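Local atomic coordinates of possible periplasmic protein (Campylobacter jejuni, PDB entry 3RGC), a protein that acts as a SurA-like periplasmic chaperone and probably catalyses peptidyl-prolyl cis-trans isomerisation. Residues E10-Y15 and G33-E38; E38-S43 and K240-I245; L55-A60 and T91-D96; T134-N139 and R175-L180; T148-K153 and S189-G194. One frame throughout, in Å; residues are numbered along the deposited sequence.

Contact 1 of 5, residues E10-Y15 and G33-E38; sequences EPITTY and GVLINE
I12 and L35 account for most of the 143 Å² buried here, and they meet through methyl groups. The CG2 branch of I12 comes within 3.5 Å of CD1 of L35, closer than usual van der Waals contact for two carbons, with the side chains inclined to one another. The longer branch of I12 takes a different path. CG1 stands anti to the carbonyl carbon (chi1 -61°) and chi2 is extended, which carries CD1 past L35 to the helix backbone: it lies 3.8 Å from O of L35 and 4.0 Å from N of I36. The isoleucine thus straddles L35, one branch on its side chain and the other on its main chain. I36 adds a looser flank, its CG1 lying 4.3 Å from CD1 of I12. All the cross-segment contacts are apolar or methyl-to-backbone, so the fit depends on shape. At the end of the strand T13 is the N-cap of helix 14-23, its OG1 bonded to N of D16. I12 also packs on V7 and I17, and L35 reaches D16, I17 and T20; the pair therefore lies where helix 14-23, helix 30-48 and strand 10-13, outermost within this chain in the three-stranded antiparallel sheet, converge.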
# COMPACT_ATOMS: atom_id res chain seq x y z
N GLU B 10 -35.63 27.34 18.39
CA GLU B 10 -35.88 25.91 18.34
C GLU B 10 -35.89 25.24 19.72
O GLU B 10 -34.90 25.24 20.43
CB GLU B 10 -34.89 25.24 17.38
CG GLU B 10 -35.08 25.70 15.94
CD GLU B 10 -33.92 25.36 15.03
OE1 GLU B 10 -33.23 24.36 15.29
OE2 GLU B 10 -33.70 26.11 14.05
N PRO B 11 -37.04 24.67 20.09
CA PRO B 11 -37.24 24.08 21.43
C PRO B 11 -36.57 22.72 21.60
O PRO B 11 -36.46 21.93 20.66
CB PRO B 11 -38.76 23.93 21.51
CG PRO B 11 -39.18 23.70 20.09
CD PRO B 11 -38.24 24.55 19.24
N ILE B 12 -36.12 22.45 22.82
CA ILE B 12 -35.58 21.15 23.18
C ILE B 12 -36.35 20.68 24.38
O ILE B 12 -36.36 21.35 25.41
CB ILE B 12 -34.10 21.23 23.59
CG1 ILE B 12 -33.25 21.77 22.44
CG2 ILE B 12 -33.61 19.86 24.07
CD1 ILE B 12 -31.78 22.04 22.81
N THR B 13 -37.02 19.55 24.24
CA THR B 13 -37.96 19.11 25.26
C THR B 13 -37.29 18.15 26.22
O THR B 13 -36.25 17.57 25.90
CB THR B 13 -39.17 18.38 24.64
OG1 THR B 13 -38.75 17.12 24.09
CG2 THR B 13 -39.79 19.22 23.55
N THR B 14 -37.89 17.98 27.39
CA THR B 14 -37.40 16.98 28.32
C THR B 14 -37.46 15.59 27.69
O THR B 14 -36.67 14.70 28.05
CB THR B 14 -38.20 17.02 29.62
OG1 THR B 14 -39.60 16.94 29.32
CG2 THR B 14 -37.93 18.33 30.36
N TYR B 15 -38.37 15.42 26.73
CA TYR B 15 -38.46 14.15 26.01
C TYR B 15 -37.22 13.94 25.15
O TYR B 15 -36.59 12.88 25.22
CB TYR B 15 -39.73 14.10 25.16
N GLY B 33 -25.76 18.97 25.75
CA GLY B 33 -24.75 19.50 24.84
C GLY B 33 -25.00 19.07 23.41
O GLY B 33 -25.00 19.89 22.49
N VAL B 34 -25.23 17.77 23.21
CA VAL B 34 -25.51 17.25 21.87
C VAL B 34 -26.71 17.95 21.26
O VAL B 34 -26.66 18.44 20.13
CB VAL B 34 -25.80 15.74 21.91
CG1 VAL B 34 -26.58 15.32 20.68
CG2 VAL B 34 -24.51 14.96 22.02
N LEU B 35 -27.80 18.01 22.03
CA LEU B 35 -29.03 18.61 21.54
C LEU B 35 -28.83 20.09 21.23
O LEU B 35 -29.39 20.60 20.25
CB LEU B 35 -30.17 18.41 22.55
CG LEU B 35 -30.83 17.03 22.54
CD1 LEU B 35 -31.83 16.89 23.67
CD2 LEU B 35 -31.53 16.78 21.20
N ILE B 36 -28.02 20.78 22.02
CA ILE B 36 -27.78 22.20 21.77
C ILE B 36 -27.04 22.34 20.44
O ILE B 36 -27.45 23.11 19.58
CB ILE B 36 -26.98 22.89 22.89
CG1 ILE B 36 -27.77 22.86 24.20
CG2 ILE B 36 -26.66 24.31 22.51
CD1 ILE B 36 -27.20 23.77 25.24
N ASN B 37 -25.98 21.57 20.27
CA ASN B 37 -25.25 21.60 19.00
C ASN B 37 -26.09 21.14 17.80
O ASN B 37 -25.96 21.70 16.72
CB ASN B 37 -23.95 20.79 19.11
CG ASN B 37 -23.15 20.80 17.82
OD1 ASN B 37 -22.41 21.74 17.54
ND2 ASN B 37 -23.31 19.74 17.02
N GLU B 38 -26.94 20.14 17.98
CA GLU B 38 -27.80 19.71 16.86
C GLU B 38 -28.71 20.84 16.42
O GLU B 38 -28.97 21.00 15.24
CB GLU B 38 -28.65 18.51 17.23
CG GLU B 38 -27.94 17.19 17.10
CD GLU B 38 -28.89 16.03 17.32
OE1 GLU B 38 -30.12 16.29 17.39
OE2 GLU B 38 -28.42 14.88 17.42

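Contact 2 of 5, residues E38-S43 and K240-I245; sequences EKMEIS and KLRSKI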
# COMPACT_ATOMS: atom_id res chain seq x y z
N GLU B 38 -26.94 20.14 17.98
CA GLU B 38 -27.80 19.71 16.86
C GLU B 38 -28.71 20.84 16.42
O GLU B 38 -28.97 21.00 15.24
CB GLU B 38 -28.65 18.51 17.23
CG GLU B 38 -27.94 17.19 17.10
CD GLU B 38 -28.89 16.03 17.32
OE1 GLU B 38 -30.12 16.29 17.39
OE2 GLU B 38 -28.42 14.88 17.42
N LYS B 39 -29.21 21.62 17.37
CA LYS B 39 -30.10 22.71 16.98
C LYS B 39 -29.33 23.80 16.24
O LYS B 39 -29.86 24.40 15.31
CB LYS B 39 -30.83 23.29 18.18
CG LYS B 39 -31.72 22.30 18.90
CD LYS B 39 -32.65 21.61 17.92
CE LYS B 39 -33.57 20.64 18.62
NZ LYS B 39 -34.47 19.95 17.65
N MET B 40 -28.09 24.05 16.65
CA MET B 40 -27.25 25.01 15.96
C MET B 40 -27.06 24.58 14.51
O MET B 40 -27.13 25.39 13.60
CB MET B 40 -25.89 25.18 16.65
CG MET B 40 -25.91 25.99 17.95
SD MET B 40 -24.28 26.05 18.77
CE MET B 40 -23.37 26.76 17.47
N GLU B 41 -26.83 23.28 14.29
CA GLU B 41 -26.58 22.78 12.93
C GLU B 41 -27.81 22.90 12.06
O GLU B 41 -27.74 23.36 10.93
CB GLU B 41 -26.17 21.30 12.96
CG GLU B 41 -24.80 21.04 13.57
CD GLU B 41 -24.56 19.56 13.83
OE1 GLU B 41 -25.54 18.78 13.81
OE2 GLU B 41 -23.40 19.17 14.05
N ILE B 42 -28.94 22.47 12.60
CA ILE B 42 -30.21 22.53 11.88
C ILE B 42 -30.48 23.96 11.42
O ILE B 42 -30.90 24.18 10.29
CB ILE B 42 -31.36 22.05 12.75
CG1 ILE B 42 -31.28 20.53 12.93
CG2 ILE B 42 -32.70 22.44 12.14
CD1 ILE B 42 -32.14 20.01 14.08
N SER B 43 -30.21 24.91 12.30
CA SER B 43 -30.45 26.33 11.99
C SER B 43 -29.51 26.86 10.91
O SER B 43 -29.89 27.66 10.06
CB SER B 43 -30.35 27.17 13.26
OG SER B 43 -29.60 28.35 13.02
N LYS B 240 -17.87 31.11 17.55
CA LYS B 240 -18.44 32.43 17.30
C LYS B 240 -19.96 32.36 17.29
O LYS B 240 -20.64 33.33 17.62
CB LYS B 240 -17.95 32.98 15.96
CG LYS B 240 -16.51 33.45 15.93
CD LYS B 240 -16.20 34.11 14.60
CE LYS B 240 -14.79 34.66 14.55
NZ LYS B 240 -14.49 35.29 13.23
N LEU B 241 -20.49 31.20 16.90
CA LEU B 241 -21.93 31.05 16.80
C LEU B 241 -22.53 30.80 18.18
O LEU B 241 -23.55 31.37 18.53
CB LEU B 241 -22.28 29.90 15.86
CG LEU B 241 -23.67 30.00 15.24
CD1 LEU B 241 -23.80 31.32 14.51
CD2 LEU B 241 -23.91 28.82 14.31
N ARG B 242 -21.87 29.95 18.96
CA ARG B 242 -22.29 29.67 20.33
C ARG B 242 -22.33 30.95 21.15
O ARG B 242 -22.97 31.00 22.19
CB ARG B 242 -21.36 28.66 21.00
CG ARG B 242 -21.62 27.23 20.59
CD ARG B 242 -20.46 26.31 20.95
NE ARG B 242 -20.20 25.33 19.90
CZ ARG B 242 -19.15 24.52 19.86
NH1 ARG B 242 -18.24 24.56 20.82
NH2 ARG B 242 -19.01 23.67 18.85
N SER B 243 -21.64 31.98 20.67
CA SER B 243 -21.59 33.26 21.36
C SER B 243 -22.75 34.16 20.95
O SER B 243 -23.32 34.86 21.79
CB SER B 243 -20.26 33.97 21.10
OG SER B 243 -19.17 33.23 21.60
N LYS B 244 -23.08 34.14 19.66
CA LYS B 244 -24.08 35.05 19.09
C LYS B 244 -25.54 34.60 19.22
O LYS B 244 -26.44 35.36 18.90
CB LYS B 244 -23.77 35.32 17.61
N ILE B 245 -25.79 33.37 19.67
CA ILE B 245 -27.17 32.90 19.77
C ILE B 245 -27.66 32.90 21.20
O ILE B 245 -26.88 32.75 22.14
CB ILE B 245 -27.36 31.48 19.21
CG1 ILE B 245 -26.53 30.48 20.01
CG2 ILE B 245 -27.00 31.42 17.73
CD1 ILE B 245 -26.50 29.11 19.40
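M40 overlaps L241 and R242 in the last turn of helix 218-244 and I245 just after it with successive atoms of its side chain, and 106 Å² of it is buried there. Nearest its backbone, CG presses on CD1 of I245 at 3.5 Å, tighter than an ordinary carbon contact. The sulfur follows: SD lies 3.4 Å from CG of R242, the two side chains running nearly perpendicular. Beyond it, a bend at the last torsion (chi3 58°) swings the terminal methyl CE onto L241, 3.7 Å from its CB and 3.8 Å from its CD2. The same CE sits near the plane of the R242 guanidinium, at its edge. This packing brings a C-terminal helix against helix 30-48 of the SurA N-terminal family region, so that chain segments almost 200 residues apart form one module, as in SurA-like chaperones. I245 is the first residue to leave helical geometry. With chi1 at 63° its CG1 is flanked by both the backbone N and the carbonyl carbon, and this branch brings CD1 onto the methionine. I245 also touches V7 of strand 3-7, while L241 rests on Q44 and R242 on N37. Elsewhere on helix 30-48, E41 forms a salt bridge with K99 of helix 86-107.

Contact 3 of 5, residues L55-A60 and T91-D96; sequences LELDDA and TNFKKD
F93 turns the edge of its phenyl ring to L57 and A60 of helix 54-67. CB of A60 lies in the ring plane, 3.5 Å from CE2 of F93, and CD1 of L57 lies near that plane at the same edge, 3.5 Å from CD2 of F93. The next ring carbon, CZ of F93, comes 3.8 Å from O of A60, so the phenylalanine spans the alanine from its methyl group to its carbonyl. F93 has CG anti to its backbone N (chi1 -172°), which holds the ring out from helix 86-107, against helix 54-67.

Aliphatic contact with the backbone forms the second group. CD1 of L57 settles 3.6 Å from CA of K94 and 3.7 Å from its CB, so one methyl fits into the angle between the F93 ring and the K94 main chain. The L57 and K94 alpha carbons are correspondingly the nearest across the contact, at 6.2 Å. Two helices of the SurA N-terminal family region cross here almost perpendicularly: the short segments run at 100° with axes 10.3 Å apart, which confines the contact to a small patch. In K94 it is CA and CB that do the packing, while the extended chain carries the amine away from helix 54-67.

Charged pairs form the third group, around this apolar patch. D58 makes a salt bridge to R90 and E56 one to K101, both linking the same two helices. L57 and A60 also touch L97 one turn further along helix 86-107, and F93 meets the ring of F89.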
# COMPACT_ATOMS: atom_id res chain seq x y z
N LEU B 55 -32.78 11.25 -4.51
CA LEU B 55 -31.80 10.78 -5.49
C LEU B 55 -30.36 10.92 -5.03
O LEU B 55 -29.56 10.03 -5.25
CB LEU B 55 -31.99 11.44 -6.86
CG LEU B 55 -33.36 11.31 -7.51
CD1 LEU B 55 -33.32 11.87 -8.92
CD2 LEU B 55 -33.84 9.87 -7.53
N GLU B 56 -30.01 12.05 -4.42
CA GLU B 56 -28.72 12.17 -3.76
C GLU B 56 -28.57 11.08 -2.72
O GLU B 56 -27.52 10.47 -2.61
CB GLU B 56 -28.60 13.50 -3.05
CG GLU B 56 -28.50 14.70 -3.94
CD GLU B 56 -28.39 15.95 -3.12
OE1 GLU B 56 -29.42 16.38 -2.57
OE2 GLU B 56 -27.26 16.47 -3.00
N LEU B 57 -29.62 10.88 -1.92
CA LEU B 57 -29.57 9.90 -0.84
C LEU B 57 -29.35 8.51 -1.42
O LEU B 57 -28.48 7.77 -0.94
CB LEU B 57 -30.83 9.92 0.01
CG LEU B 57 -30.94 8.84 1.09
CD1 LEU B 57 -29.93 9.07 2.19
CD2 LEU B 57 -32.31 8.83 1.70
N ASP B 58 -30.10 8.17 -2.46
CA ASP B 58 -29.97 6.87 -3.11
C ASP B 58 -28.62 6.73 -3.78
O ASP B 58 -28.00 5.67 -3.74
CB ASP B 58 -31.07 6.64 -4.15
CG ASP B 58 -32.45 6.47 -3.53
OD1 ASP B 58 -32.53 6.16 -2.32
OD2 ASP B 58 -33.46 6.66 -4.25
N ASP B 59 -28.16 7.81 -4.41
CA ASP B 59 -26.87 7.76 -5.07
C ASP B 59 -25.78 7.51 -4.04
O ASP B 59 -24.81 6.81 -4.31
CB ASP B 59 -26.57 9.04 -5.84
CG ASP B 59 -25.22 8.98 -6.53
OD1 ASP B 59 -24.95 7.96 -7.20
OD2 ASP B 59 -24.41 9.93 -6.38
N ALA B 60 -25.94 8.09 -2.86
CA ALA B 60 -24.94 7.95 -1.81
C ALA B 60 -24.97 6.54 -1.23
O ALA B 60 -23.93 5.97 -0.89
CB ALA B 60 -25.15 8.97 -0.73
N THR B 91 -33.06 6.89 6.91
CA THR B 91 -33.31 8.13 7.65
C THR B 91 -32.04 8.61 8.32
O THR B 91 -31.69 9.78 8.23
CB THR B 91 -34.43 7.94 8.69
OG1 THR B 91 -35.66 7.63 8.02
CG2 THR B 91 -34.62 9.21 9.51
N ASN B 92 -31.34 7.70 9.00
CA ASN B 92 -30.11 8.08 9.68
C ASN B 92 -29.00 8.43 8.71
O ASN B 92 -28.18 9.29 8.99
CB ASN B 92 -29.65 7.00 10.65
CG ASN B 92 -30.64 6.76 11.77
OD1 ASN B 92 -31.40 7.66 12.15
ND2 ASN B 92 -30.66 5.54 12.29
N PHE B 93 -28.97 7.75 7.57
CA PHE B 93 -27.92 7.96 6.59
C PHE B 93 -28.10 9.37 6.03
O PHE B 93 -27.15 10.14 5.91
CB PHE B 93 -28.01 6.91 5.50
CG PHE B 93 -26.86 6.91 4.53
CD1 PHE B 93 -25.75 6.12 4.77
CD2 PHE B 93 -26.91 7.65 3.37
CE1 PHE B 93 -24.68 6.10 3.87
CE2 PHE B 93 -25.86 7.64 2.47
CZ PHE B 93 -24.74 6.86 2.72
N LYS B 94 -29.35 9.71 5.75
CA LYS B 94 -29.68 11.02 5.24
C LYS B 94 -29.19 12.17 6.13
O LYS B 94 -28.68 13.17 5.63
CB LYS B 94 -31.19 11.15 5.03
CG LYS B 94 -31.56 12.45 4.31
CD LYS B 94 -33.04 12.58 4.20
CE LYS B 94 -33.43 13.95 3.72
NZ LYS B 94 -34.90 14.12 3.85
N LYS B 95 -29.35 12.02 7.44
CA LYS B 95 -28.92 13.06 8.38
C LYS B 95 -27.41 13.24 8.41
O LYS B 95 -26.92 14.36 8.51
CB LYS B 95 -29.45 12.77 9.78
CG LYS B 95 -30.91 13.15 9.95
CD LYS B 95 -31.49 12.61 11.25
CE LYS B 95 -32.97 12.95 11.36
NZ LYS B 95 -33.66 12.11 12.38
N ASP B 96 -26.67 12.13 8.34
CA ASP B 96 -25.22 12.18 8.18
C ASP B 96 -24.81 12.95 6.93
O ASP B 96 -23.81 13.68 6.95
CB ASP B 96 -24.64 10.76 8.10
CG ASP B 96 -24.88 9.95 9.36
OD1 ASP B 96 -25.08 10.57 10.43
OD2 ASP B 96 -24.86 8.70 9.28

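Contact 4 of 5, residues T134-N139 and R175-L180; sequences TQINAN and RLLGLL
L177 is the first residue of helix segment 175-180 to touch the strand, and it meets I136. Its CD2 methyl lies 3.5 Å from CD1 and 3.7 Å from CG1 of I136, the two side chains lying alongside each other and pointing opposite ways. With CG anti to the carbonyl carbon (chi1 -75°), the L177 branch bends round to the sheet although its first bond does not aim there. The backbone of the same residue takes part as well: O of L177 is 3.5 Å from CD1 of I136, so that one isoleucine methyl touches both the side chain and the carbonyl of a single leucine. That carbonyl has a polar partner too, the hydroxyl of S181.

One turn of helix later comes L180, whose CB lies 3.9 Å from CD1 of I136. The three-residue spacing of L177 and L180 puts both on the helix face turned to the strand, and the isoleucine methyl rests between them. I136 itself points inward from strand 135-143 with CG1 anti to its carbonyl carbon (chi1 -52°), an orientation that sends its longer branch to the helix. All three residues are buried.

Further into the sheet, I136 and L180 both touch V203 of strand 198-207, and L180 also packs on Y201. At the start of the strand T134 and Q135 both face D207 in a classic beta bulge. A helix laid by its aliphatic residues on one face of a four-stranded antiparallel sheet is consistent with the FKBP-clan, parvulin-like isomerase domain expected of a SurA-like protein.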
# COMPACT_ATOMS: atom_id res chain seq x y z
N THR B 134 13.31 3.90 14.14
CA THR B 134 14.62 3.62 13.53
C THR B 134 14.81 2.12 13.29
O THR B 134 15.60 1.70 12.44
CB THR B 134 15.77 4.12 14.43
OG1 THR B 134 15.52 5.47 14.84
CG2 THR B 134 17.10 4.06 13.69
N GLN B 135 14.09 1.32 14.06
CA GLN B 135 14.16 -0.13 13.95
C GLN B 135 12.75 -0.70 13.85
O GLN B 135 11.91 -0.51 14.74
CB GLN B 135 14.91 -0.73 15.14
N ILE B 136 12.49 -1.39 12.75
CA ILE B 136 11.19 -1.99 12.51
C ILE B 136 11.41 -3.43 12.07
O ILE B 136 12.18 -3.69 11.14
CB ILE B 136 10.38 -1.24 11.41
CG1 ILE B 136 10.31 0.26 11.70
CG2 ILE B 136 8.97 -1.81 11.29
CD1 ILE B 136 9.42 1.02 10.71
N ASN B 137 10.73 -4.36 12.73
CA ASN B 137 10.77 -5.75 12.33
C ASN B 137 9.39 -6.13 11.86
O ASN B 137 8.40 -5.73 12.47
CB ASN B 137 11.22 -6.66 13.48
CG ASN B 137 12.64 -6.36 13.94
OD1 ASN B 137 13.61 -6.85 13.36
ND2 ASN B 137 12.77 -5.56 15.01
N ALA B 138 9.34 -6.89 10.76
CA ALA B 138 8.06 -7.27 10.16
C ALA B 138 8.16 -8.58 9.38
O ALA B 138 9.25 -9.06 9.07
CB ALA B 138 7.54 -6.16 9.24
N ASN B 139 6.99 -9.15 9.10
CA ASN B 139 6.88 -10.23 8.14
C ASN B 139 6.73 -9.64 6.75
O ASN B 139 5.79 -8.90 6.50
CB ASN B 139 5.65 -11.08 8.45
CG ASN B 139 5.70 -11.70 9.82
OD1 ASN B 139 6.73 -12.18 10.25
ND2 ASN B 139 4.57 -11.67 10.52
N ARG B 175 11.62 6.25 3.57
CA ARG B 175 10.23 6.53 3.22
C ARG B 175 9.37 5.37 3.72
O ARG B 175 8.30 5.57 4.31
CB ARG B 175 10.08 6.72 1.71
N LEU B 176 9.86 4.15 3.51
CA LEU B 176 9.18 2.94 3.94
C LEU B 176 9.13 2.84 5.46
O LEU B 176 8.12 2.42 6.04
CB LEU B 176 9.88 1.72 3.35
CG LEU B 176 9.17 0.36 3.38
CD1 LEU B 176 9.83 -0.60 2.41
CD2 LEU B 176 9.17 -0.21 4.77
N LEU B 177 10.22 3.22 6.11
CA LEU B 177 10.23 3.30 7.57
C LEU B 177 9.07 4.20 8.02
O LEU B 177 8.26 3.80 8.86
CB LEU B 177 11.56 3.84 8.07
CG LEU B 177 12.70 2.82 8.01
CD1 LEU B 177 14.04 3.46 8.34
CD2 LEU B 177 12.41 1.66 8.95
N GLY B 178 9.00 5.39 7.45
CA GLY B 178 7.93 6.31 7.76
C GLY B 178 6.57 5.68 7.54
O GLY B 178 5.64 5.86 8.33
N LEU B 179 6.45 4.93 6.44
CA LEU B 179 5.22 4.25 6.11
C LEU B 179 4.82 3.23 7.18
O LEU B 179 3.74 3.32 7.77
CB LEU B 179 5.36 3.56 4.75
CG LEU B 179 4.32 2.50 4.40
CD1 LEU B 179 2.92 3.07 4.49
CD2 LEU B 179 4.59 1.94 3.02
N LEU B 180 5.71 2.28 7.46
CA LEU B 180 5.38 1.20 8.39
C LEU B 180 5.17 1.70 9.81
O LEU B 180 4.32 1.18 10.54
CB LEU B 180 6.45 0.12 8.36
CG LEU B 180 6.57 -0.56 7.00
CD1 LEU B 180 7.54 -1.71 7.09
CD2 LEU B 180 5.22 -1.04 6.51

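Contact 5 of 5, residues T148-K153 and S189-G194; sequences TLENIK and SPVLNG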
# COMPACT_ATOMS: atom_id res chain seq x y z
N THR B 148 -2.34 -11.37 -5.43
CA THR B 148 -2.16 -12.43 -4.43
C THR B 148 -1.75 -11.83 -3.08
O THR B 148 -2.06 -12.38 -2.01
CB THR B 148 -1.14 -13.50 -4.88
OG1 THR B 148 0.20 -13.02 -4.68
CG2 THR B 148 -1.33 -13.85 -6.33
N LEU B 149 -1.04 -10.71 -3.12
CA LEU B 149 -0.73 -9.98 -1.90
C LEU B 149 -1.94 -9.18 -1.41
O LEU B 149 -2.13 -9.02 -0.21
CB LEU B 149 0.48 -9.06 -2.09
CG LEU B 149 1.76 -9.79 -2.54
CD1 LEU B 149 2.90 -8.81 -2.69
CD2 LEU B 149 2.12 -10.92 -1.57
N GLU B 150 -2.76 -8.69 -2.34
CA GLU B 150 -4.00 -8.01 -1.97
C GLU B 150 -4.91 -8.96 -1.19
O GLU B 150 -5.42 -8.62 -0.13
CB GLU B 150 -4.74 -7.45 -3.19
CG GLU B 150 -4.15 -6.17 -3.76
CD GLU B 150 -4.18 -5.02 -2.76
OE1 GLU B 150 -4.87 -5.15 -1.73
OE2 GLU B 150 -3.51 -4.00 -3.02
N ASN B 151 -5.11 -10.15 -1.74
CA ASN B 151 -5.88 -11.19 -1.07
C ASN B 151 -5.36 -11.58 0.34
O ASN B 151 -6.02 -12.31 1.07
CB ASN B 151 -6.05 -12.41 -1.99
CG ASN B 151 -6.76 -12.05 -3.28
OD1 ASN B 151 -7.38 -11.00 -3.37
ND2 ASN B 151 -6.67 -12.92 -4.28
N ILE B 152 -4.19 -11.09 0.73
CA ILE B 152 -3.70 -11.31 2.08
C ILE B 152 -3.97 -10.10 2.99
O ILE B 152 -4.28 -10.27 4.17
CB ILE B 152 -2.20 -11.69 2.10
CG1 ILE B 152 -1.98 -13.00 1.35
CG2 ILE B 152 -1.70 -11.86 3.51
CD1 ILE B 152 -0.52 -13.28 1.09
N LYS B 153 -3.88 -8.90 2.43
CA LYS B 153 -4.21 -7.67 3.17
C LYS B 153 -5.69 -7.62 3.50
O LYS B 153 -6.11 -6.94 4.44
CB LYS B 153 -3.81 -6.42 2.38
N SER B 189 0.67 -3.39 5.65
CA SER B 189 0.95 -2.23 4.83
C SER B 189 0.12 -2.37 3.57
O SER B 189 -0.53 -3.39 3.36
CB SER B 189 2.42 -2.18 4.46
OG SER B 189 2.75 -3.24 3.57
N PRO B 190 0.13 -1.33 2.72
CA PRO B 190 -0.42 -1.53 1.38
C PRO B 190 0.48 -2.48 0.59
O PRO B 190 1.59 -2.77 1.02
CB PRO B 190 -0.39 -0.12 0.77
CG PRO B 190 0.65 0.62 1.56
CD PRO B 190 0.58 0.06 2.94
N VAL B 191 -0.01 -2.97 -0.55
CA VAL B 191 0.84 -3.71 -1.46
C VAL B 191 1.77 -2.74 -2.19
O VAL B 191 1.31 -1.79 -2.83
CB VAL B 191 0.02 -4.53 -2.46
CG1 VAL B 191 0.95 -5.15 -3.52
CG2 VAL B 191 -0.80 -5.61 -1.74
N LEU B 192 3.07 -2.99 -2.10
CA LEU B 192 4.07 -2.05 -2.57
C LEU B 192 4.88 -2.60 -3.74
O LEU B 192 5.11 -3.81 -3.82
CB LEU B 192 5.03 -1.72 -1.42
CG LEU B 192 4.43 -1.11 -0.16
CD1 LEU B 192 5.54 -0.66 0.79
CD2 LEU B 192 3.53 0.07 -0.53
N ASN B 193 5.31 -1.72 -4.65
CA ASN B 193 6.31 -2.09 -5.65
C ASN B 193 7.58 -2.45 -4.91
O ASN B 193 7.97 -1.73 -3.99
CB ASN B 193 6.63 -0.93 -6.61
CG ASN B 193 5.48 -0.60 -7.54
OD1 ASN B 193 4.99 -1.45 -8.28
ND2 ASN B 193 5.04 0.66 -7.51
N GLY B 194 8.22 -3.54 -5.30
CA GLY B 194 9.50 -3.93 -4.74
C GLY B 194 10.46 -4.14 -5.89
O GLY B 194 10.06 -4.05 -7.06
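V191 sets its two methyls against two consecutive residues of helix 146-154. CG1 stands anti to the backbone N (chi1 172°) and CG2 anti to the carbonyl carbon, and it is CG2 that does most of the touching: it lies 3.7 Å from CB of L149 and 3.4 Å from OE2 of E150. CG1 makes a looser approach to the same leucine, 4.2 Å from its CB. L149 therefore meets the valine with the base of its side chain, while the rest of it continues in an extended form to Y141 and S143 of strand 135-143 and to Y198.

E150 behaves differently. Its chain folds at chi2 (-62°), which brings the carboxylate back alongside the valine, CD of E150 lying 3.6 Å from CG2 of V191. The two side chains are inclined to each other, and OE2 also comes within 3.6 Å of CB of V191. Before the valine, OG of S189 donates to O of P190 at 2.8 Å, the donor tilted 24° from the carbonyl plane; the same hydroxyl bonds to N of Y201.

P184 of the second subunit packs on both E150 and V191, and N151 bonds to D128 of that subunit, which places the contact at the dimer interface. Across the contact itself the carboxylate meets only aliphatic carbon, so E150 contributes van der Waals packing to the valine and no polar bond.

From the N terminus, contact 1 closes first, bringing helix 30-48 back against strand 10-13. The same helix, through shared E38, opens contact 2, whose partner is the end of helix 218-244 with the residue after it; the long excursion between them encloses contacts 3, 4 and 5. Contact 3 ties helix 54-67 to helix 86-107, with its centre about 24 Å from that of contact 2. The chain then enters the domain that probably carries the isomerase fold, where contacts 4 and 5 alternate along the sequence and so cross, their centres about 15 Å apart. They touch, L179 packing on L192 and L180 on S189, and both reach one sheet. Contacts 1 and 4 lie on opposite sides of the chain's centre.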